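Local coordinates for Sn-glycerol-3-phosphate ABC transporter substrate-binding protein UspB (Mycobacterium tuberculosis, PDB 4MFI), which serves as the substrate-binding subunit of an ABC transporter, is specific for glycerophosphocholine, and probably delivers it to the membrane-embedded permease for import, at residues L100-W105 against R379-A384; A137-E140 against Y146-P149; A162-A167 against D181-E186; Q175-F180 against H198-A203. All blocks are in the same frame, centred on the assembly; numbering follows the deposited sequence.

Interaction 1: L100-W105 against R379-A384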
loop_
_atom_site.group_PDB
_atom_site.type_symbol
_atom_site.label_atom_id
_atom_site.label_comp_id
_atom_site.label_asym_id
_atom_site.label_seq_id
_atom_site.Cartn_x
_atom_site.Cartn_y
_atom_site.Cartn_z
ATOM N N LEU A 100 -0.940 6.212 -10.604
ATOM C CA LEU A 100 -2.265 5.752 -10.175
ATOM C C LEU A 100 -2.149 4.858 -8.947
ATOM O O LEU A 100 -1.299 3.957 -8.909
ATOM C CB LEU A 100 -2.953 4.992 -11.311
ATOM C CG LEU A 100 -3.235 5.807 -12.575
ATOM C CD1 LEU A 100 -3.837 4.924 -13.662
ATOM C CD2 LEU A 100 -4.169 6.973 -12.256
ATOM N N ASP A 101 -2.997 5.094 -7.944
ATOM C CA ASP A 101 -2.881 4.321 -6.705
ATOM C C ASP A 101 -3.516 2.934 -6.785
ATOM O O ASP A 101 -4.003 2.510 -7.845
ATOM C CB ASP A 101 -3.307 5.108 -5.443
ATOM C CG ASP A 101 -4.819 5.206 -5.243
ATOM O OD1 ASP A 101 -5.612 4.554 -5.945
ATOM O OD2 ASP A 101 -5.227 5.935 -4.318
ATOM N N ASP A 102 -3.503 2.240 -5.654
ATOM C CA ASP A 102 -3.970 0.859 -5.570
ATOM C C ASP A 102 -5.451 0.652 -5.889
ATOM O O ASP A 102 -5.860 -0.470 -6.173
ATOM C CB ASP A 102 -3.608 0.237 -4.205
ATOM C CG ASP A 102 -4.172 1.000 -3.006
ATOM O OD1 ASP A 102 -4.553 2.180 -3.132
ATOM O OD2 ASP A 102 -4.200 0.410 -1.900
ATOM N N ARG A 103 -6.238 1.727 -5.858
ATOM C CA ARG A 103 -7.672 1.652 -6.130
ATOM C C ARG A 103 -7.990 2.231 -7.499
ATOM O O ARG A 103 -8.836 1.720 -8.230
ATOM C CB ARG A 103 -8.458 2.420 -5.063
ATOM C CG ARG A 103 -8.162 1.981 -3.636
ATOM C CD ARG A 103 -8.475 3.082 -2.633
ATOM N NE ARG A 103 -7.851 4.344 -3.034
ATOM C CZ ARG A 103 -8.366 5.550 -2.816
ATOM N NH1 ARG A 103 -9.522 5.685 -2.165
ATOM N NH2 ARG A 103 -7.721 6.628 -3.254
ATOM N N TRP A 104 -7.307 3.308 -7.853
ATOM C CA TRP A 104 -7.633 3.999 -9.090
ATOM C C TRP A 104 -7.160 3.280 -10.350
ATOM O O TRP A 104 -7.786 3.418 -11.400
ATOM C CB TRP A 104 -7.088 5.424 -9.068
ATOM C CG TRP A 104 -7.915 6.396 -8.273
ATOM C CD1 TRP A 104 -7.600 6.955 -7.061
ATOM C CD2 TRP A 104 -9.191 6.935 -8.639
ATOM N NE1 TRP A 104 -8.604 7.808 -6.656
ATOM C CE2 TRP A 104 -9.588 7.818 -7.610
ATOM C CE3 TRP A 104 -10.034 6.763 -9.741
ATOM C CZ2 TRP A 104 -10.788 8.521 -7.652
ATOM C CZ3 TRP A 104 -11.225 7.465 -9.784
ATOM C CH2 TRP A 104 -11.596 8.330 -8.742
ATOM N N TRP A 105 -6.069 2.520 -10.276
ATOM C CA TRP A 105 -5.567 1.913 -11.510
ATOM C C TRP A 105 -6.608 0.985 -12.142
ATOM O O TRP A 105 -6.806 1.021 -13.359
ATOM C CB TRP A 105 -4.201 1.228 -11.325
ATOM C CG TRP A 105 -4.260 -0.157 -10.739
ATOM C CD1 TRP A 105 -4.007 -0.506 -9.443
ATOM C CD2 TRP A 105 -4.573 -1.377 -11.430
ATOM N NE1 TRP A 105 -4.149 -1.862 -9.284
ATOM C CE2 TRP A 105 -4.496 -2.422 -10.487
ATOM C CE3 TRP A 105 -4.911 -1.687 -12.755
ATOM C CZ2 TRP A 105 -4.754 -3.753 -10.818
ATOM C CZ3 TRP A 105 -5.167 -3.016 -13.089
ATOM C CH2 TRP A 105 -5.086 -4.032 -12.122
ATOM N N ARG A 379 1.046 -10.094 0.212
ATOM C CA ARG A 379 -0.049 -10.687 -0.545
ATOM C C ARG A 379 -0.794 -9.545 -1.229
ATOM O O ARG A 379 -0.944 -8.464 -0.646
ATOM C CB ARG A 379 -0.975 -11.441 0.440
ATOM C CG ARG A 379 -2.346 -11.909 -0.083
ATOM C CD ARG A 379 -3.041 -12.840 0.931
ATOM N NE ARG A 379 -4.454 -13.058 0.605
ATOM C CZ ARG A 379 -5.264 -13.900 1.242
ATOM N NH1 ARG A 379 -4.812 -14.657 2.236
ATOM N NH2 ARG A 379 -6.533 -14.000 0.867
ATOM N N THR A 380 -1.245 -9.769 -2.462
ATOM C CA THR A 380 -2.070 -8.775 -3.157
ATOM C C THR A 380 -3.402 -8.572 -2.432
ATOM O O THR A 380 -3.911 -9.473 -1.746
ATOM C CB THR A 380 -2.307 -9.139 -4.633
ATOM O OG1 THR A 380 -2.918 -10.430 -4.699
ATOM C CG2 THR A 380 -0.983 -9.164 -5.414
ATOM N N GLN A 381 -3.950 -7.372 -2.559
ATOM C CA GLN A 381 -5.115 -6.990 -1.774
ATOM C C GLN A 381 -6.424 -7.618 -2.245
ATOM O O GLN A 381 -6.565 -8.002 -3.404
ATOM C CB GLN A 381 -5.262 -5.474 -1.763
ATOM C CG GLN A 381 -4.110 -4.748 -1.101
ATOM C CD GLN A 381 -4.427 -3.291 -0.895
ATOM O OE1 GLN A 381 -5.313 -2.952 -0.099
ATOM N NE2 GLN A 381 -3.738 -2.414 -1.629
ATOM N N ASP A 382 -7.382 -7.706 -1.330
ATOM C CA ASP A 382 -8.705 -8.232 -1.673
ATOM C C ASP A 382 -9.398 -7.334 -2.695
ATOM O O ASP A 382 -9.337 -6.106 -2.603
ATOM C CB ASP A 382 -9.575 -8.349 -0.423
ATOM C CG ASP A 382 -9.088 -9.401 0.550
ATOM O OD1 ASP A 382 -8.306 -10.308 0.172
ATOM O OD2 ASP A 382 -9.526 -9.320 1.714
ATOM N N TYR A 383 -10.058 -7.954 -3.673
ATOM C CA TYR A 383 -10.745 -7.192 -4.725
ATOM C C TYR A 383 -11.769 -6.233 -4.119
ATOM O O TYR A 383 -11.980 -5.129 -4.634
ATOM C CB TYR A 383 -11.468 -8.113 -5.715
ATOM C CG TYR A 383 -10.618 -8.936 -6.661
ATOM C CD1 TYR A 383 -9.255 -9.165 -6.440
ATOM C CD2 TYR A 383 -11.200 -9.529 -7.773
ATOM C CE1 TYR A 383 -8.507 -9.945 -7.324
ATOM C CE2 TYR A 383 -10.473 -10.303 -8.648
ATOM C CZ TYR A 383 -9.128 -10.518 -8.430
ATOM O OH TYR A 383 -8.423 -11.300 -9.326
ATOM N N ALA A 384 -12.404 -6.637 -3.017
ATOM C CA ALA A 384 -13.425 -5.787 -2.406
ATOM C C ALA A 384 -12.868 -4.447 -1.913
ATOM O O ALA A 384 -13.612 -3.464 -1.824
ATOM C CB ALA A 384 -14.143 -6.518 -1.276
#

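Interaction 2: A137-E140 against Y146-P149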
loop_
_atom_site.group_PDB
_atom_site.type_symbol
_atom_site.label_atom_id
_atom_site.label_comp_id
_atom_site.label_asym_id
_atom_site.label_seq_id
_atom_site.Cartn_x
_atom_site.Cartn_y
_atom_site.Cartn_z
ATOM N N ALA A 137 2.546 -8.033 -9.291
ATOM C CA ALA A 137 1.265 -8.749 -9.331
ATOM C C ALA A 137 0.091 -7.864 -8.924
ATOM O O ALA A 137 -1.054 -8.137 -9.292
ATOM C CB ALA A 137 1.316 -9.988 -8.448
ATOM N N ASP A 138 0.373 -6.809 -8.159
ATOM C CA ASP A 138 -0.650 -5.845 -7.751
ATOM C C ASP A 138 -1.401 -5.250 -8.940
ATOM O O ASP A 138 -2.549 -4.814 -8.790
ATOM C CB ASP A 138 -0.019 -4.681 -6.981
ATOM C CG ASP A 138 0.398 -5.049 -5.573
ATOM O OD1 ASP A 138 -0.252 -5.906 -4.929
ATOM O OD2 ASP A 138 1.380 -4.452 -5.094
ATOM N N TYR A 139 -0.756 -5.211 -10.110
ATOM C CA TYR A 139 -1.352 -4.569 -11.289
ATOM C C TYR A 139 -1.801 -5.555 -12.346
ATOM O O TYR A 139 -2.048 -5.178 -13.495
ATOM C CB TYR A 139 -0.389 -3.543 -11.901
ATOM C CG TYR A 139 0.139 -2.587 -10.863
ATOM C CD1 TYR A 139 -0.675 -1.599 -10.316
ATOM C CD2 TYR A 139 1.448 -2.685 -10.406
ATOM C CE1 TYR A 139 -0.193 -0.734 -9.343
ATOM C CE2 TYR A 139 1.936 -1.826 -9.446
ATOM C CZ TYR A 139 1.117 -0.853 -8.915
ATOM O OH TYR A 139 1.620 -0.006 -7.951
ATOM N N GLU A 140 -1.893 -6.822 -11.961
ATOM C CA GLU A 140 -2.290 -7.872 -12.884
ATOM C C GLU A 140 -3.788 -8.110 -12.800
ATOM O O GLU A 140 -4.370 -8.172 -11.711
ATOM C CB GLU A 140 -1.523 -9.167 -12.588
ATOM C CG GLU A 140 -1.810 -10.298 -13.564
ATOM C CD GLU A 140 -2.760 -11.342 -12.993
ATOM O OE1 GLU A 140 -3.495 -11.982 -13.775
ATOM O OE2 GLU A 140 -2.765 -11.529 -11.757
ATOM N N TYR A 146 -1.167 -3.655 -15.924
ATOM C CA TYR A 146 -1.565 -2.309 -16.328
ATOM C C TYR A 146 -0.757 -1.178 -15.704
ATOM O O TYR A 146 -1.001 -0.015 -15.996
ATOM C CB TYR A 146 -3.062 -2.100 -16.073
ATOM C CG TYR A 146 -3.912 -2.955 -16.973
ATOM C CD1 TYR A 146 -4.300 -2.502 -18.230
ATOM C CD2 TYR A 146 -4.283 -4.244 -16.594
ATOM C CE1 TYR A 146 -5.064 -3.294 -19.070
ATOM C CE2 TYR A 146 -5.043 -5.042 -17.428
ATOM C CZ TYR A 146 -5.436 -4.563 -18.663
ATOM O OH TYR A 146 -6.197 -5.357 -19.497
ATOM N N ALA A 147 0.201 -1.515 -14.848
ATOM C CA ALA A 147 1.105 -0.520 -14.287
ATOM C C ALA A 147 2.360 -1.197 -13.769
ATOM O O ALA A 147 2.438 -2.425 -13.732
ATOM C CB ALA A 147 0.422 0.273 -13.166
ATOM N N VAL A 148 3.338 -0.383 -13.380
ATOM C CA VAL A 148 4.598 -0.845 -12.803
ATOM C C VAL A 148 4.722 -0.184 -11.422
ATOM O O VAL A 148 4.473 1.011 -11.291
ATOM C CB VAL A 148 5.782 -0.434 -13.717
ATOM C CG1 VAL A 148 7.131 -0.748 -13.074
ATOM C CG2 VAL A 148 5.670 -1.106 -15.082
ATOM N N PRO A 149 5.100 -0.951 -10.385
ATOM C CA PRO A 149 5.185 -0.358 -9.042
ATOM C C PRO A 149 6.217 0.765 -8.966
ATOM O O PRO A 149 7.279 0.662 -9.588
ATOM C CB PRO A 149 5.629 -1.535 -8.167
ATOM C CG PRO A 149 6.340 -2.464 -9.119
ATOM C CD PRO A 149 5.539 -2.358 -10.393
#

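Interaction 3: A162-A167 against D181-E186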
loop_
_atom_site.group_PDB
_atom_site.type_symbol
_atom_site.label_atom_id
_atom_site.label_comp_id
_atom_site.label_asym_id
_atom_site.label_seq_id
_atom_site.Cartn_x
_atom_site.Cartn_y
_atom_site.Cartn_z
ATOM N N ALA A 162 10.365 0.072 25.811
ATOM C CA ALA A 162 10.225 0.248 27.253
ATOM C C ALA A 162 8.970 -0.455 27.761
ATOM O O ALA A 162 8.995 -1.091 28.816
ATOM C CB ALA A 162 10.211 1.720 27.630
ATOM N N ALA A 163 7.875 -0.349 27.011
ATOM C CA ALA A 163 6.636 -1.024 27.387
ATOM C C ALA A 163 6.823 -2.537 27.316
ATOM O O ALA A 163 6.398 -3.265 28.216
ATOM C CB ALA A 163 5.476 -0.575 26.487
ATOM N N TRP A 164 7.457 -3.011 26.241
ATOM C CA TRP A 164 7.734 -4.437 26.068
ATOM C C TRP A 164 8.536 -4.973 27.250
ATOM O O TRP A 164 8.229 -6.039 27.788
ATOM C CB TRP A 164 8.507 -4.659 24.760
ATOM C CG TRP A 164 7.716 -5.306 23.643
ATOM C CD1 TRP A 164 8.049 -6.449 22.972
ATOM C CD2 TRP A 164 6.468 -4.855 23.071
ATOM N NE1 TRP A 164 7.092 -6.741 22.025
ATOM C CE2 TRP A 164 6.118 -5.777 22.059
ATOM C CE3 TRP A 164 5.621 -3.764 23.309
ATOM C CZ2 TRP A 164 4.949 -5.650 21.298
ATOM C CZ3 TRP A 164 4.464 -3.634 22.548
ATOM C CH2 TRP A 164 4.135 -4.576 21.561
ATOM N N GLN A 165 9.557 -4.223 27.658
ATOM C CA GLN A 165 10.417 -4.639 28.763
ATOM C C GLN A 165 9.652 -4.698 30.080
ATOM O O GLN A 165 9.791 -5.660 30.843
ATOM C CB GLN A 165 11.609 -3.696 28.891
ATOM C CG GLN A 165 12.627 -3.839 27.781
ATOM C CD GLN A 165 13.758 -2.837 27.908
ATOM O OE1 GLN A 165 14.002 -2.289 28.990
ATOM N NE2 GLN A 165 14.455 -2.587 26.806
ATOM N N GLN A 166 8.830 -3.683 30.338
ATOM C CA GLN A 166 8.064 -3.640 31.583
ATOM C C GLN A 166 7.039 -4.767 31.640
ATOM O O GLN A 166 6.737 -5.297 32.718
ATOM C CB GLN A 166 7.383 -2.280 31.772
ATOM C CG GLN A 166 8.344 -1.169 32.168
ATOM C CD GLN A 166 9.092 -1.478 33.460
ATOM O OE1 GLN A 166 8.543 -2.091 34.380
ATOM N NE2 GLN A 166 10.354 -1.058 33.531
ATOM N N ALA A 167 6.513 -5.134 30.474
ATOM C CA ALA A 167 5.536 -6.210 30.376
ATOM C C ALA A 167 6.182 -7.604 30.357
ATOM O O ALA A 167 5.478 -8.620 30.307
ATOM C CB ALA A 167 4.654 -6.007 29.151
ATOM N N ASP A 181 -2.757 -10.809 21.370
ATOM C CA ASP A 181 -3.962 -10.618 22.163
ATOM C C ASP A 181 -3.759 -11.080 23.610
ATOM O O ASP A 181 -4.319 -10.498 24.550
ATOM C CB ASP A 181 -5.126 -11.347 21.496
ATOM C CG ASP A 181 -6.417 -11.182 22.250
ATOM O OD1 ASP A 181 -7.003 -10.083 22.173
ATOM O OD2 ASP A 181 -6.842 -12.151 22.920
ATOM N N GLU A 182 -2.930 -12.100 23.798
ATOM C CA GLU A 182 -2.557 -12.533 25.136
ATOM C C GLU A 182 -1.676 -11.485 25.829
ATOM O O GLU A 182 -1.858 -11.210 27.020
ATOM C CB GLU A 182 -1.854 -13.893 25.060
ATOM C CG GLU A 182 -1.643 -14.575 26.388
ATOM C CD GLU A 182 -2.937 -14.950 27.065
ATOM O OE1 GLU A 182 -2.987 -14.876 28.311
ATOM O OE2 GLU A 182 -3.899 -15.321 26.357
ATOM N N TRP A 183 -0.750 -10.882 25.078
ATOM C CA TRP A 183 0.125 -9.832 25.606
ATOM C C TRP A 183 -0.616 -8.541 25.967
ATOM O O TRP A 183 -0.185 -7.792 26.849
ATOM C CB TRP A 183 1.182 -9.453 24.571
ATOM C CG TRP A 183 2.224 -10.491 24.275
ATOM C CD1 TRP A 183 2.389 -11.712 24.874
ATOM C CD2 TRP A 183 3.276 -10.365 23.316
ATOM N NE1 TRP A 183 3.477 -12.360 24.328
ATOM C CE2 TRP A 183 4.041 -11.550 23.373
ATOM C CE3 TRP A 183 3.644 -9.366 22.408
ATOM C CZ2 TRP A 183 5.160 -11.757 22.558
ATOM C CZ3 TRP A 183 4.758 -9.567 21.608
ATOM C CH2 TRP A 183 5.500 -10.762 21.682
ATOM N N GLY A 184 -1.715 -8.276 25.267
ATOM C CA GLY A 184 -2.389 -6.988 25.336
ATOM C C GLY A 184 -2.689 -6.468 26.730
ATOM O O GLY A 184 -2.315 -5.343 27.059
ATOM N N PRO A 185 -3.377 -7.276 27.560
ATOM C CA PRO A 185 -3.733 -6.793 28.900
ATOM C C PRO A 185 -2.523 -6.457 29.769
ATOM O O PRO A 185 -2.591 -5.502 30.544
ATOM C CB PRO A 185 -4.520 -7.968 29.488
ATOM C CG PRO A 185 -5.190 -8.566 28.267
ATOM C CD PRO A 185 -4.115 -8.504 27.209
ATOM N N GLU A 186 -1.429 -7.203 29.639
ATOM C CA GLU A 186 -0.231 -6.850 30.396
ATOM C C GLU A 186 0.377 -5.550 29.898
ATOM O O GLU A 186 0.807 -4.712 30.691
ATOM C CB GLU A 186 0.805 -7.975 30.372
ATOM C CG GLU A 186 2.088 -7.658 31.143
ATOM C CD GLU A 186 1.926 -7.614 32.662
ATOM O OE1 GLU A 186 0.791 -7.698 33.183
ATOM O OE2 GLU A 186 2.968 -7.497 33.338
HETATM O O HOH W 1 5.787 -7.611 33.731
#

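Interaction 4: Q175-F180 against H198-A203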
loop_
_atom_site.group_PDB
_atom_site.type_symbol
_atom_site.label_atom_id
_atom_site.label_comp_id
_atom_site.label_asym_id
_atom_site.label_seq_id
_atom_site.Cartn_x
_atom_site.Cartn_y
_atom_site.Cartn_z
ATOM N N GLN A 175 4.308 -13.353 17.287
ATOM C CA GLN A 175 4.374 -14.440 16.313
ATOM C C GLN A 175 3.025 -14.699 15.664
ATOM O O GLN A 175 2.946 -15.211 14.545
ATOM C CB GLN A 175 4.824 -15.725 17.019
ATOM C CG GLN A 175 6.312 -15.803 17.334
ATOM C CD GLN A 175 7.138 -16.134 16.111
ATOM O OE1 GLN A 175 6.599 -16.358 15.022
ATOM N NE2 GLN A 175 8.448 -16.172 16.280
ATOM N N SER A 176 1.961 -14.380 16.393
ATOM C CA SER A 176 0.604 -14.505 15.884
ATOM C C SER A 176 -0.227 -13.394 16.493
ATOM O O SER A 176 0.121 -12.853 17.553
ATOM C CB SER A 176 -0.004 -15.870 16.243
ATOM O OG SER A 176 -0.190 -16.006 17.647
ATOM N N TRP A 177 -1.337 -13.059 15.854
ATOM C CA TRP A 177 -2.244 -12.102 16.456
ATOM C C TRP A 177 -2.817 -12.608 17.780
ATOM O O TRP A 177 -3.047 -11.817 18.704
ATOM C CB TRP A 177 -3.336 -11.695 15.461
ATOM C CG TRP A 177 -2.808 -10.704 14.468
ATOM C CD1 TRP A 177 -2.496 -10.931 13.155
ATOM C CD2 TRP A 177 -2.484 -9.336 14.728
ATOM N NE1 TRP A 177 -2.008 -9.771 12.580
ATOM C CE2 TRP A 177 -1.991 -8.782 13.528
ATOM C CE3 TRP A 177 -2.569 -8.522 15.862
ATOM C CZ2 TRP A 177 -1.589 -7.447 13.428
ATOM C CZ3 TRP A 177 -2.168 -7.198 15.763
ATOM C CH2 TRP A 177 -1.685 -6.674 14.554
ATOM N N SER A 178 -3.007 -13.922 17.901
ATOM C CA SER A 178 -3.500 -14.478 19.154
ATOM C C SER A 178 -2.479 -14.362 20.284
ATOM O O SER A 178 -2.854 -14.103 21.429
ATOM C CB SER A 178 -3.988 -15.912 18.958
ATOM O OG SER A 178 -5.160 -15.903 18.166
ATOM N N GLU A 179 -1.191 -14.513 19.975
ATOM C CA GLU A 179 -0.172 -14.233 20.987
ATOM C C GLU A 179 -0.229 -12.768 21.407
ATOM O O GLU A 179 -0.159 -12.452 22.598
ATOM C CB GLU A 179 1.235 -14.568 20.489
ATOM C CG GLU A 179 2.299 -14.399 21.586
ATOM C CD GLU A 179 3.729 -14.499 21.085
ATOM O OE1 GLU A 179 4.030 -13.990 19.983
ATOM O OE2 GLU A 179 4.568 -15.088 21.808
ATOM N N PHE A 180 -0.363 -11.867 20.435
ATOM C CA PHE A 180 -0.439 -10.459 20.771
ATOM C C PHE A 180 -1.633 -10.174 21.671
ATOM O O PHE A 180 -1.540 -9.392 22.617
ATOM C CB PHE A 180 -0.503 -9.557 19.544
ATOM C CG PHE A 180 -0.497 -8.112 19.917
ATOM C CD1 PHE A 180 0.619 -7.575 20.541
ATOM C CD2 PHE A 180 -1.615 -7.307 19.730
ATOM C CE1 PHE A 180 0.647 -6.254 20.963
ATOM C CE2 PHE A 180 -1.593 -5.969 20.137
ATOM C CZ PHE A 180 -0.458 -5.448 20.759
ATOM N N HIS A 198 -2.291 -0.918 22.294
ATOM C CA HIS A 198 -2.307 -1.009 20.835
ATOM C C HIS A 198 -3.268 0.021 20.288
ATOM O O HIS A 198 -4.338 0.227 20.851
ATOM C CB HIS A 198 -2.745 -2.418 20.392
ATOM C CG HIS A 198 -2.468 -2.710 18.950
ATOM N ND1 HIS A 198 -1.192 -2.885 18.461
ATOM C CD2 HIS A 198 -3.302 -2.864 17.890
ATOM C CE1 HIS A 198 -1.248 -3.134 17.163
ATOM N NE2 HIS A 198 -2.517 -3.124 16.790
ATOM N N GLY A 199 -2.881 0.676 19.199
ATOM C CA GLY A 199 -3.807 1.538 18.481
ATOM C C GLY A 199 -4.098 0.965 17.112
ATOM O O GLY A 199 -3.187 0.534 16.406
ATOM N N TRP A 200 -5.378 0.961 16.754
ATOM C CA TRP A 200 -5.833 0.627 15.405
ATOM C C TRP A 200 -6.076 1.915 14.644
ATOM O O TRP A 200 -6.601 2.879 15.201
ATOM C CB TRP A 200 -7.154 -0.146 15.460
ATOM C CG TRP A 200 -7.052 -1.524 16.047
ATOM C CD1 TRP A 200 -7.448 -1.921 17.296
ATOM C CD2 TRP A 200 -6.538 -2.695 15.397
ATOM N NE1 TRP A 200 -7.199 -3.260 17.466
ATOM C CE2 TRP A 200 -6.651 -3.764 16.312
ATOM C CE3 TRP A 200 -5.988 -2.941 14.134
ATOM C CZ2 TRP A 200 -6.228 -5.055 16.009
ATOM C CZ3 TRP A 200 -5.573 -4.230 13.830
ATOM C CH2 TRP A 200 -5.690 -5.269 14.765
ATOM N N ALA A 201 -5.739 1.926 13.355
ATOM C CA ALA A 201 -6.010 3.092 12.525
ATOM C C ALA A 201 -7.505 3.404 12.486
ATOM O O ALA A 201 -8.345 2.514 12.681
ATOM C CB ALA A 201 -5.508 2.853 11.118
ATOM N N ASN A 202 -7.832 4.663 12.203
ATOM C CA ASN A 202 -9.225 5.064 12.012
ATOM C C ASN A 202 -9.684 4.803 10.577
ATOM O O ASN A 202 -9.012 4.087 9.829
ATOM C CB ASN A 202 -9.457 6.520 12.439
ATOM C CG ASN A 202 -8.775 7.531 11.525
ATOM O OD1 ASN A 202 -8.269 7.201 10.445
ATOM N ND2 ASN A 202 -8.788 8.786 11.949
ATOM N N ALA A 203 -10.810 5.388 10.184
ATOM C CA ALA A 203 -11.398 5.071 8.882
ATOM C C ALA A 203 -10.549 5.496 7.686
ATOM O O ALA A 203 -10.855 5.136 6.552
ATOM C CB ALA A 203 -12.795 5.657 8.771
#

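Interaction 1: L100-W105 against R379-A384
Gln381 and Asp102 make the whole of this contact through one hydrogen bond: the amide NE2 of Gln381 donates to OD2 of Asp102 at 2.9 Å. The bond is nearly straight, with an N-H...O angle of 164°. It lies almost in the amide plane and lands on the anti lone pair of OD2, the one pointing away from OD1. The two side chains cross at about a right angle, and the carboxylate is turned 37° from the amide. Gln381 runs out extended beyond CG, whereas Asp102 has CG set between its backbone N and carbonyl carbon (chi1 58°), and this sends the carboxylate across to the 379-384 segment.

Arg385 reaches both partners, bridging Asp102 OD2 by a salt bridge and donating to Gln381 OE1, which also accepts from Gln211. The guanidinium thus probably stabilises the charge on Asp102.

In the type II periplasmic-binding-protein fold suggested by the family, this ties the turn just after strand 97-101 to the loop ahead of helix 383-386.

Farther out, Asp101 shapes the turn that carries Asp102. Its OD1 is gripped twice, by Trp104 N at 2.8 Å, met nearly end-on to the C-O bond, and by Arg103 N at 2.9 Å, coming from above the carboxylate plane; this caps helix 104-110. OD2 turns its syn lone pair to Arg103 NH2, 2.8 Å away and in the guanidinium plane, while Arg103 NE lies at a long 3.9 Å from Asp102 OD1. Asp79 and Asp392 take up further contacts of the same guanidinium.

Interaction 2: A137-E140 against Y146-P149
Tyr139 is presented to Tyr146-Pro149 by a type I beta turn that starts at Ala137, just where helix 133-137 ends, and closes with Glu140 N bonded to Ala137 O at 3.1 Å. Next comes Asp138, whose CB sits over the centre of one face of the Tyr139 ring. Its carboxylate turns to other partners, bridging Arg152 and bonding Thr304.

Tyr139 carries nearly all of the contact. Its CG stands beside the backbone N and anti to the carbonyl carbon (chi1 -51°), which lays the ring over Ala147 and against Pro149. On the face opposite Asp138 CB lies the methyl of Ala147, a CH-pi contact with CB 3.8 Å from the ring centroid and 23° off the normal. The ring is therefore sandwiched between two aliphatic carbons. Along its rim, CE2 comes to 3.4 Å from Pro149 N, obliquely, and to 3.8 Å from Pro149 CD, while Pro149 CB lies at the edge in the ring plane. Trp105 adds an edge-to-face partner from helix 104-110.

The carbonyl of Tyr139 accepts from Tyr146 N at 3.0 Å, a bond bent to 150°. This bond lies just ahead of the hairpin in which strand 140-141 pairs antiparallel with strand 144-160. Glu140 CB points away from the 146-149 segment, and its OE1 accepts from Gly143 N in the connection.

The chemistry is thus largely apolar, with one backbone bond setting the pairing. Ala147 N and Ala147 O are buried here without a hydrogen-bond partner in the model; Ala147 O rests 3.5 Å from Tyr139 CD2, a cost the surrounding packing probably offsets.

Interaction 3: A162-A167 against D181-E186
Trp164 reaches Trp183 with an unusual first torsion (chi1 -108°), away from the common staggered values, which swings its indole out from helix 161-166 toward the six-membered ring of Trp183 on helix 177-191. Glu186 sends CG anti to the backbone N (chi1 180°) and then turns about the CB-CG bond, folding its carboxylate back toward the end of the first helix.

The two indoles cross at about a right angle, their planes 87° apart, with Trp183 CZ3 coming up to the NE1 and CZ2 side of Trp164. Trp183 CZ3 lies 3.7 Å from Trp164 NE1 and 3.9 Å from Trp164 CZ2. The N-H of Trp164 is spent on Arg172 O, in the connection between the helices, so the approach of CZ3 is a van der Waals contact.

At the other end Glu186 CG packs 3.6 Å from Ala167 CB. Beyond it a water donates twice, to Gln166 O at 2.7 Å and to Glu186 OE2 at 2.8 Å, joining a helix-end carbonyl to the carboxylate. Arg189 also pairs with OE2, which probably keeps Glu186 charged.

Pro185 kinks helix 177-191 just before Glu186. The arrangement is a pair of consecutive helices joined by the loop 167-176 at the surface, following strand 144-160 in an alpha/beta architecture consistent with a type II solute-binding protein.

Interaction 4: Q175-F180 against H198-A203
Phe180 and His198 form the tight part of this contact. The phenyl drives its edge toward the imidazole face in an offset edge-to-face pair, centroids 4.9 Å apart and planes at 63°. Phe180 CZ comes to 3.5 Å from His198 ND1, and CE2 packs 3.6 Å from His198 CG. CG of Phe180 is anti to its backbone N (chi1 -177°), which throws the ring toward the strand. His198 ND1 bonds Ser268 OG, fixing the imidazole's rotation.

Around Trp177 the fit is looser. Its CZ3 stands 4.2 Å from His198 NE2, which lies near the indole plane at its edge, and 4.1 Å from Trp200 CH2. The two indoles arrive from opposite directions, planes only 28° apart but slid so that they barely overlap. Pro213 touches both of them.

The solvent side belongs to the start of the helix: Ser176 OG caps it by accepting from Glu179 N at 2.9 Å, and exposed Gln175 donates its N to Glu179 OE1.

Trp177, Phe180, His198 and Trp200 thus make a buried aromatic cluster between helix 177-191 and strand 198-201, which pairs in parallel with strand 251-254, a helix-on-sheet arrangement of an alpha/beta lobe.

Interactions 1 and 2 sit side by side, centres about 9 Å apart, and both reach the mixed sheet containing strands 97-101 and 144-160; Trp105 of one packs on Asp138 and Tyr146 of the other. Interactions 3 and 4 form a second group, centres about 13 Å apart, sharing helix 177-191 and touching where Trp164 meets Phe180. Centre to centre, the groups are about 22 Å (1 and 4) to about 39 Å (2 and 3) apart, with interaction 2 across the chain's centre from 3 and 4. Along the chain, interaction 1 spans the other three, interaction 2 closes before interaction 3 opens, and the segments of 3 and 4 alternate, consistent with a two-lobed binding protein whose chain crosses between lobes.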